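Local coordinates for nucleoporin nup120 (Schizosaccharomyces pombe, PDB 4GQ2), which is a structural component of the nuclear pore complex, whose members can also act as docking partners for transiently associated nuclear transport factors, at residues A[591-596]-A[696-701]; A[610-615]-A[720-725]; A[684-689]-A[733-738]. All coordinates share one frame; numbering follows the deposited sequence.

How the interactions relate
All three contacts lie among packed helices, and two long ones, 672-703 and 719-739, tie them together. Interaction 1 sets helix 590-605 against helix 672-703, interaction 2 sets the start of helix 612-624 against helix 719-739, and interaction 3 brings the two long helices onto each other. Interactions 1 and 2 have centres about 14 Å apart and touch directly: Leu-700 CD2 comes to 3.6 Å from Leu-725 CD1, and Ile-697 also packs on Phe-722. Interaction 3 lies farther along the same pair of helices, its centre about 16 Å from that of interaction 1 and about 22 Å from that of interaction 2.

Interaction 1 of 3, residues A[591-596]-A[696-701]; sequences STLSEI and FIFLLS
Phe-698 reaches out of helix 672-703 and meets Ile-596 and Leu-593 of helix 590-605 with the rim of its ring, a purely apolar helix-to-helix contact in the helical part of nup120. Ile-596 and Phe-698 approach from opposite directions, each pointing from its own helix into the shared interface. The backbones stay well apart, with Ile-596 CA and Phe-698 CA 9.7 Å from each other; the phenylalanine side chain bridges about half of that gap, and the methyls of Ile-596 meet it.

Two methyls of Ile-596 close on the far end of the ring. CG2 is placed anti to the backbone N, which turns it toward the phenylalanine, and it lies near the ring plane, 3.6 Å from Phe-698 CE1. CD1 arrives from the other branch and comes to 3.8 Å from Phe-698 CZ. The ring therefore presents its edge to this helix. His-585, on helix 571-585, meets Phe-698 with the two ring planes at about 20°, and Leu-584 of the same helix also touches it. His-623 of helix 612-624 touches Ile-596, so a further helix borders the interface.

Leu-593, one turn earlier on helix 590-605, makes the looser approach. Its CB starts off to the side, but the branch bends back, and CD2 ends near the ring plane, 4.3 Å from Phe-698 CZ.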
loop_
_atom_site.group_PDB
_atom_site.type_symbol
_atom_site.label_atom_id
_atom_site.label_comp_id
_atom_site.label_asym_id
_atom_site.label_seq_id
_atom_site.Cartn_x
_atom_site.Cartn_y
_atom_site.Cartn_z
ATOM N N SER A 591 -1.330 18.781 7.443
ATOM C CA SER A 591 -1.008 19.548 6.246
ATOM C C SER A 591 0.453 20.011 6.233
ATOM O O SER A 591 1.113 19.963 5.197
ATOM C CB SER A 591 -1.976 20.735 6.126
ATOM O OG SER A 591 -1.507 21.709 5.208
ATOM N N THR A 592 0.948 20.459 7.383
ATOM C CA THR A 592 2.347 20.860 7.517
ATOM C C THR A 592 3.259 19.643 7.371
ATOM O O THR A 592 4.277 19.712 6.685
ATOM C CB THR A 592 2.619 21.578 8.865
ATOM O OG1 THR A 592 1.796 22.750 8.968
ATOM C CG2 THR A 592 4.074 21.995 8.979
ATOM N N LEU A 593 2.880 18.534 8.007
ATOM C CA LEU A 593 3.655 17.291 7.943
ATOM C C LEU A 593 3.806 16.801 6.520
ATOM O O LEU A 593 4.864 16.300 6.123
ATOM C CB LEU A 593 2.995 16.190 8.774
ATOM C CG LEU A 593 3.298 16.203 10.271
ATOM C CD1 LEU A 593 2.655 15.007 10.965
ATOM C CD2 LEU A 593 4.805 16.218 10.504
ATOM N N SER A 594 2.732 16.962 5.753
ATOM C CA SER A 594 2.690 16.505 4.379
ATOM C C SER A 594 3.665 17.322 3.534
ATOM O O SER A 594 4.301 16.793 2.614
ATOM C CB SER A 594 1.257 16.590 3.854
ATOM O OG SER A 594 1.189 16.221 2.496
ATOM N N GLU A 595 3.800 18.602 3.870
ATOM C CA GLU A 595 4.733 19.487 3.171
ATOM C C GLU A 595 6.177 19.185 3.566
ATOM O O GLU A 595 7.088 19.243 2.731
ATOM C CB GLU A 595 4.397 20.959 3.441
ATOM C CG GLU A 595 3.060 21.392 2.857
ATOM C CD GLU A 595 2.801 22.883 2.974
ATOM O OE1 GLU A 595 2.397 23.338 4.069
ATOM O OE2 GLU A 595 2.976 23.595 1.959
ATOM N N ILE A 596 6.369 18.854 4.845
ATOM C CA ILE A 596 7.679 18.519 5.383
ATOM C C ILE A 596 8.233 17.239 4.737
ATOM O O ILE A 596 9.410 17.186 4.338
ATOM C CB ILE A 596 7.626 18.423 6.919
ATOM C CG1 ILE A 596 7.627 19.831 7.519
ATOM C CG2 ILE A 596 8.790 17.612 7.465
ATOM C CD1 ILE A 596 7.274 19.884 8.995
ATOM N N PHE A 696 13.724 14.335 15.501
ATOM C CA PHE A 696 15.152 14.614 15.659
ATOM C C PHE A 696 15.656 15.574 14.584
ATOM O O PHE A 696 16.338 16.558 14.893
ATOM C CB PHE A 696 15.973 13.316 15.665
ATOM C CG PHE A 696 15.786 12.476 16.901
ATOM C CD1 PHE A 696 16.029 13.003 18.165
ATOM C CD2 PHE A 696 15.387 11.150 16.800
ATOM C CE1 PHE A 696 15.858 12.227 19.301
ATOM C CE2 PHE A 696 15.214 10.366 17.935
ATOM C CZ PHE A 696 15.452 10.905 19.186
ATOM N N ILE A 697 15.309 15.288 13.330
ATOM C CA ILE A 697 15.580 16.208 12.221
ATOM C C ILE A 697 15.047 17.603 12.539
ATOM O O ILE A 697 15.768 18.586 12.363
ATOM C CB ILE A 697 15.008 15.698 10.870
ATOM C CG1 ILE A 697 15.759 14.444 10.410
ATOM C CG2 ILE A 697 15.091 16.782 9.800
ATOM C CD1 ILE A 697 15.117 13.710 9.247
ATOM N N PHE A 698 13.808 17.694 13.026
ATOM C CA PHE A 698 13.228 19.003 13.371
ATOM C C PHE A 698 14.081 19.689 14.438
ATOM O O PHE A 698 14.345 20.896 14.372
ATOM C CB PHE A 698 11.798 18.880 13.910
ATOM C CG PHE A 698 10.802 18.310 12.939
ATOM C CD1 PHE A 698 11.121 18.099 11.604
ATOM C CD2 PHE A 698 9.507 18.018 13.370
ATOM C CE1 PHE A 698 10.184 17.563 10.730
ATOM C CE2 PHE A 698 8.565 17.497 12.499
ATOM C CZ PHE A 698 8.906 17.266 11.176
ATOM N N LEU A 699 14.503 18.899 15.422
ATOM C CA LEU A 699 15.293 19.389 16.542
ATOM C C LEU A 699 16.654 19.918 16.084
ATOM O O LEU A 699 17.026 21.051 16.405
ATOM C CB LEU A 699 15.457 18.279 17.578
ATOM C CG LEU A 699 15.628 18.651 19.050
ATOM C CD1 LEU A 699 14.491 19.532 19.539
ATOM C CD2 LEU A 699 15.709 17.372 19.864
ATOM N N LEU A 700 17.372 19.109 15.310
ATOM C CA LEU A 700 18.661 19.500 14.734
ATOM C C LEU A 700 18.556 20.758 13.873
ATOM O O LEU A 700 19.396 21.654 13.963
ATOM C CB LEU A 700 19.265 18.336 13.938
ATOM C CG LEU A 700 20.300 17.437 14.630
ATOM C CD1 LEU A 700 20.289 17.536 16.154
ATOM C CD2 LEU A 700 20.163 15.988 14.178
ATOM N N SER A 701 17.503 20.827 13.063
ATOM C CA SER A 701 17.218 21.996 12.238
ATOM C C SER A 701 16.951 23.267 13.048
ATOM O O SER A 701 17.323 24.364 12.628
ATOM C CB SER A 701 16.027 21.702 11.320
ATOM O OG SER A 701 15.523 22.894 10.748
#

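Interaction 2 of 3, residues A[610-615]-A[720-725]; sequences YSLFDT and KLFLSL
Two phenylalanine rings meet the same methyl, CD2 of Leu-612, one from across the contact and one from its own helix. Phe-722 approaches obliquely, neither squarely face-on nor edge-on, with its CD2 3.7 Å from Leu-612 CD2. Phe-613, the next residue along from the leucine, instead offers a face: Leu-612 CD2 stands 3.5 Å above the ring plane of Phe-613, displaced toward the rim.

The other methyl of Leu-612 serves a different partner. Its CD1 packs 3.6 Å from Leu-723 CD1 and nearly as close to Leu-723 CG, so the fork of the leucine is shared out, one prong to Phe-722 and the other to Leu-723. Both Leu-612 and Phe-722 hold CG anti to the backbone N (chi1 -162° and 173°), and the two side chains slide past each other in opposite directions. Phe-722 is buried, and on the inner side it also touches Ile-697 of helix 672-703, whereas Leu-723 is exposed and closes the outer side of the contact.

Leu-612 is the first residue of its helix, and the turn that presents it is capped by Ser-611: the serine OG accepts a hydrogen bond from Asp-614 N at 3.3 Å. The arrangement is a helix start with a serine N-cap, whose first apolar residue packs against a neighbouring helix within the family's helical domain.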
loop_
_atom_site.group_PDB
_atom_site.type_symbol
_atom_site.label_atom_id
_atom_site.label_comp_id
_atom_site.label_asym_id
_atom_site.label_seq_id
_atom_site.Cartn_x
_atom_site.Cartn_y
_atom_site.Cartn_z
ATOM N N TYR A 610 22.170 22.725 -2.174
ATOM C CA TYR A 610 22.860 23.594 -1.231
ATOM C C TYR A 610 23.837 22.768 -0.412
ATOM O O TYR A 610 23.813 21.531 -0.440
ATOM C CB TYR A 610 21.890 24.272 -0.256
ATOM C CG TYR A 610 20.650 24.898 -0.849
ATOM C CD1 TYR A 610 20.727 26.016 -1.680
ATOM C CD2 TYR A 610 19.389 24.393 -0.538
ATOM C CE1 TYR A 610 19.581 26.593 -2.206
ATOM C CE2 TYR A 610 18.239 24.961 -1.056
ATOM C CZ TYR A 610 18.338 26.058 -1.888
ATOM O OH TYR A 610 17.189 26.614 -2.395
ATOM N N SER A 611 24.691 23.465 0.327
ATOM C CA SER A 611 25.501 22.839 1.354
ATOM C C SER A 611 24.569 22.241 2.394
ATOM O O SER A 611 23.375 22.554 2.431
ATOM C CB SER A 611 26.393 23.882 2.019
ATOM O OG SER A 611 25.614 24.848 2.708
ATOM N N LEU A 612 25.122 21.395 3.249
ATOM C CA LEU A 612 24.368 20.785 4.329
ATOM C C LEU A 612 23.642 21.819 5.203
ATOM O O LEU A 612 22.448 21.684 5.473
ATOM C CB LEU A 612 25.300 19.913 5.174
ATOM C CG LEU A 612 24.661 18.867 6.082
ATOM C CD1 LEU A 612 25.583 17.667 6.205
ATOM C CD2 LEU A 612 24.343 19.440 7.455
ATOM N N PHE A 613 24.353 22.854 5.634
ATOM C CA PHE A 613 23.800 23.764 6.634
ATOM C C PHE A 613 22.967 24.900 6.057
ATOM O O PHE A 613 22.262 25.589 6.795
ATOM C CB PHE A 613 24.889 24.250 7.593
ATOM C CG PHE A 613 25.394 23.170 8.508
ATOM C CD1 PHE A 613 26.464 22.359 8.129
ATOM C CD2 PHE A 613 24.781 22.939 9.734
ATOM C CE1 PHE A 613 26.924 21.351 8.963
ATOM C CE2 PHE A 613 25.234 21.929 10.572
ATOM C CZ PHE A 613 26.305 21.134 10.186
ATOM N N ASP A 614 23.036 25.078 4.742
ATOM C CA ASP A 614 22.077 25.928 4.041
ATOM C C ASP A 614 20.708 25.247 3.990
ATOM O O ASP A 614 19.676 25.905 4.153
ATOM C CB ASP A 614 22.553 26.249 2.620
ATOM C CG ASP A 614 23.661 27.289 2.585
ATOM O OD1 ASP A 614 23.761 28.112 3.521
ATOM O OD2 ASP A 614 24.435 27.285 1.604
ATOM N N THR A 615 20.713 23.932 3.766
ATOM C CA THR A 615 19.480 23.147 3.677
ATOM C C THR A 615 18.740 23.099 5.013
ATOM O O THR A 615 17.523 23.288 5.054
ATOM C CB THR A 615 19.719 21.711 3.143
ATOM O OG1 THR A 615 20.810 21.101 3.840
ATOM C CG2 THR A 615 20.031 21.725 1.656
ATOM N N LYS A 720 27.016 14.722 10.741
ATOM C CA LYS A 720 27.039 13.274 10.564
ATOM C C LYS A 720 25.800 12.624 11.171
ATOM O O LYS A 720 25.282 11.642 10.642
ATOM C CB LYS A 720 28.299 12.654 11.174
ATOM C CG LYS A 720 29.572 12.901 10.382
ATOM C CD LYS A 720 30.577 11.775 10.604
ATOM C CE LYS A 720 32.016 12.249 10.448
ATOM N NZ LYS A 720 32.304 12.841 9.111
ATOM N N LEU A 721 25.341 13.180 12.287
ATOM C CA LEU A 721 24.128 12.719 12.936
ATOM C C LEU A 721 22.903 13.040 12.062
ATOM O O LEU A 721 22.029 12.194 11.881
ATOM C CB LEU A 721 24.004 13.333 14.343
ATOM C CG LEU A 721 22.712 13.082 15.138
ATOM C CD1 LEU A 721 22.429 11.591 15.311
ATOM C CD2 LEU A 721 22.773 13.782 16.486
ATOM N N PHE A 722 22.859 14.255 11.520
ATOM C CA PHE A 722 21.782 14.677 10.635
ATOM C C PHE A 722 21.716 13.817 9.372
ATOM O O PHE A 722 20.644 13.320 9.016
ATOM C CB PHE A 722 21.929 16.162 10.280
ATOM C CG PHE A 722 20.952 16.639 9.241
ATOM C CD1 PHE A 722 19.580 16.498 9.433
ATOM C CD2 PHE A 722 21.403 17.237 8.070
ATOM C CE1 PHE A 722 18.681 16.937 8.477
ATOM C CE2 PHE A 722 20.507 17.681 7.110
ATOM C CZ PHE A 722 19.145 17.529 7.314
ATOM N N LEU A 723 22.859 13.631 8.709
ATOM C CA LEU A 723 22.923 12.817 7.490
ATOM C C LEU A 723 22.447 11.391 7.726
ATOM O O LEU A 723 21.727 10.818 6.902
ATOM C CB LEU A 723 24.333 12.815 6.898
ATOM C CG LEU A 723 24.720 14.080 6.127
ATOM C CD1 LEU A 723 26.220 14.114 5.870
ATOM C CD2 LEU A 723 23.947 14.216 4.820
ATOM N N SER A 724 22.863 10.837 8.857
ATOM C CA SER A 724 22.461 9.517 9.318
ATOM C C SER A 724 20.935 9.418 9.497
ATOM O O SER A 724 20.337 8.394 9.199
ATOM C CB SER A 724 23.150 9.239 10.662
ATOM O OG SER A 724 22.883 7.927 11.100
ATOM N N LEU A 725 20.325 10.488 9.998
ATOM C CA LEU A 725 18.883 10.531 10.195
ATOM C C LEU A 725 18.136 10.635 8.869
ATOM O O LEU A 725 17.096 9.994 8.686
ATOM C CB LEU A 725 18.497 11.684 11.118
ATOM C CG LEU A 725 18.876 11.493 12.588
ATOM C CD1 LEU A 725 18.717 12.819 13.304
ATOM C CD2 LEU A 725 18.028 10.418 13.250
#

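Interaction 3 of 3, residues A[684-689]-A[733-738]; sequences SILKKF and SFLLEN
Next to the seam where Leu-686 packs on Leu-735 and Leu-736, the carbonyl oxygen of Phe-734 takes a hydrogen bond from Asn-738 ND2 at 2.8 Å. The oxygen lies almost in the amide plane of the asparagine, but the donor sits above the carbonyl plane, 51° out of it. The same oxygen also receives a weak bond from Asn-738 N, so both nitrogens of one residue hold it. The bond sets ND2 over the centre of the Phe-734 ring, 3.6 Å above its plane, and the amide folds back along its own helix.

The contact itself is apolar. Leu-736 sets both methyls against the Leu-686 position: CD2 presses on Leu-686 CB at 3.6 Å, while CD1 comes to 3.6 Å from Leu-686 O. Its CG is anti to its own carbonyl carbon (chi1 -76°), and the fork opens across this part of the opposing helix. In return Leu-686 points toward the other helix, meeting Leu-735 at a slant, CD1 lying 3.6 Å from Leu-735 CB. Lys-687 adds an aliphatic fringe at the outer side, its CG 4.0 Å from Leu-736 CD2, and its NZ forms a salt bridge with Asp-683.

Helices 672-703 and 719-739 run roughly antiparallel here, their local axes 9.6 Å apart at an angle of 144°. Ile-802 of helix 790-803 touches both Leu-686 and Leu-735 and so covers one side of the seam. Helix 548-553 borders helix 672-703 through Ile-685 and Phe-689, and helix 812-822 packs on Phe-734 and Asn-738.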
loop_
_atom_site.group_PDB
_atom_site.type_symbol
_atom_site.label_atom_id
_atom_site.label_comp_id
_atom_site.label_asym_id
_atom_site.label_seq_id
_atom_site.Cartn_x
_atom_site.Cartn_y
_atom_site.Cartn_z
ATOM N N SER A 684 3.364 -0.751 11.059
ATOM C CA SER A 684 3.089 -0.150 12.354
ATOM C C SER A 684 4.370 0.348 13.050
ATOM O O SER A 684 4.386 1.424 13.633
ATOM C CB SER A 684 2.316 -1.147 13.219
ATOM O OG SER A 684 2.180 -0.662 14.532
ATOM N N ILE A 685 5.443 -0.433 12.976
ATOM C CA ILE A 685 6.735 -0.023 13.536
ATOM C C ILE A 685 7.348 1.144 12.752
ATOM O O ILE A 685 7.814 2.125 13.343
ATOM C CB ILE A 685 7.739 -1.204 13.613
ATOM C CG1 ILE A 685 7.186 -2.356 14.462
ATOM C CG2 ILE A 685 9.079 -0.743 14.171
ATOM C CD1 ILE A 685 6.512 -1.918 15.738
ATOM N N LEU A 686 7.327 1.039 11.425
ATOM C CA LEU A 686 7.911 2.060 10.546
ATOM C C LEU A 686 7.283 3.443 10.673
ATOM O O LEU A 686 7.972 4.437 10.490
ATOM C CB LEU A 686 7.903 1.605 9.086
ATOM C CG LEU A 686 8.792 0.407 8.727
ATOM C CD1 LEU A 686 8.468 -0.073 7.335
ATOM C CD2 LEU A 686 10.273 0.718 8.831
ATOM N N LYS A 687 6.032 3.490 11.033
ATOM C CA LYS A 687 5.376 4.738 11.233
ATOM C C LYS A 687 5.876 5.446 12.451
ATOM O O LYS A 687 6.021 6.614 12.457
ATOM C CB LYS A 687 3.899 4.528 11.377
ATOM C CG LYS A 687 3.138 4.642 10.104
ATOM C CD LYS A 687 1.800 3.999 10.287
ATOM C CE LYS A 687 0.815 4.520 9.287
ATOM N NZ LYS A 687 -0.044 3.425 8.804
ATOM N N LYS A 688 6.123 4.706 13.494
ATOM C CA LYS A 688 6.698 5.246 14.721
ATOM C C LYS A 688 8.156 5.647 14.502
ATOM O O LYS A 688 8.582 6.705 14.945
ATOM C CB LYS A 688 6.519 4.275 15.889
ATOM C CG LYS A 688 5.066 3.866 16.089
ATOM C CD LYS A 688 4.804 3.279 17.466
ATOM C CE LYS A 688 3.315 3.072 17.718
ATOM N NZ LYS A 688 2.840 1.801 17.103
ATOM N N PHE A 689 8.907 4.834 13.767
ATOM C CA PHE A 689 10.259 5.235 13.376
ATOM C C PHE A 689 10.300 6.568 12.616
ATOM O O PHE A 689 11.070 7.461 12.978
ATOM C CB PHE A 689 10.981 4.119 12.603
ATOM C CG PHE A 689 11.787 3.207 13.484
ATOM C CD1 PHE A 689 12.860 3.700 14.217
ATOM C CD2 PHE A 689 11.477 1.860 13.585
ATOM C CE1 PHE A 689 13.603 2.865 15.039
ATOM C CE2 PHE A 689 12.222 1.017 14.397
ATOM C CZ PHE A 689 13.287 1.520 15.124
ATOM N N SER A 733 10.687 5.812 4.985
ATOM C CA SER A 733 9.624 6.395 4.156
ATOM C C SER A 733 9.445 5.628 2.857
ATOM O O SER A 733 8.328 5.452 2.390
ATOM C CB SER A 733 9.883 7.882 3.875
ATOM O OG SER A 733 10.000 8.612 5.092
ATOM N N PHE A 734 10.550 5.166 2.281
ATOM C CA PHE A 734 10.502 4.259 1.140
ATOM C C PHE A 734 9.635 3.024 1.430
ATOM O O PHE A 734 8.664 2.744 0.713
ATOM C CB PHE A 734 11.925 3.885 0.722
ATOM C CG PHE A 734 12.011 2.695 -0.183
ATOM C CD1 PHE A 734 11.647 2.793 -1.518
ATOM C CD2 PHE A 734 12.512 1.479 0.294
ATOM C CE1 PHE A 734 11.748 1.692 -2.362
ATOM C CE2 PHE A 734 12.610 0.376 -0.540
ATOM C CZ PHE A 734 12.223 0.482 -1.869
ATOM N N LEU A 735 9.954 2.310 2.503
ATOM C CA LEU A 735 9.172 1.134 2.884
ATOM C C LEU A 735 7.708 1.427 3.234
ATOM O O LEU A 735 6.829 0.607 2.955
ATOM C CB LEU A 735 9.855 0.351 4.004
ATOM C CG LEU A 735 11.177 -0.308 3.579
ATOM C CD1 LEU A 735 11.942 -0.787 4.796
ATOM C CD2 LEU A 735 10.948 -1.460 2.605
ATOM N N LEU A 736 7.443 2.588 3.833
ATOM C CA LEU A 736 6.065 2.993 4.120
ATOM C C LEU A 736 5.260 3.166 2.818
ATOM O O LEU A 736 4.067 2.857 2.766
ATOM C CB LEU A 736 6.014 4.260 4.999
ATOM C CG LEU A 736 6.342 4.002 6.479
ATOM C CD1 LEU A 736 6.456 5.287 7.281
ATOM C CD2 LEU A 736 5.307 3.084 7.116
ATOM N N GLU A 737 5.932 3.619 1.764
ATOM C CA GLU A 737 5.319 3.702 0.449
ATOM C C GLU A 737 5.076 2.301 -0.125
ATOM O O GLU A 737 4.208 2.113 -0.970
ATOM C CB GLU A 737 6.170 4.562 -0.498
ATOM C CG GLU A 737 5.345 5.434 -1.439
ATOM C CD GLU A 737 6.171 6.146 -2.504
ATOM O OE1 GLU A 737 5.903 5.923 -3.713
ATOM O OE2 GLU A 737 7.075 6.934 -2.138
ATOM N N ASN A 738 5.826 1.312 0.353
ATOM C CA ASN A 738 5.642 -0.063 -0.114
ATOM C C ASN A 738 4.417 -0.731 0.532
ATOM O O ASN A 738 3.897 -1.743 0.038
ATOM C CB ASN A 738 6.910 -0.887 0.141
ATOM C CG ASN A 738 7.974 -0.681 -0.923
ATOM O OD1 ASN A 738 8.221 -1.569 -1.737
ATOM N ND2 ASN A 738 8.619 0.490 -0.921
#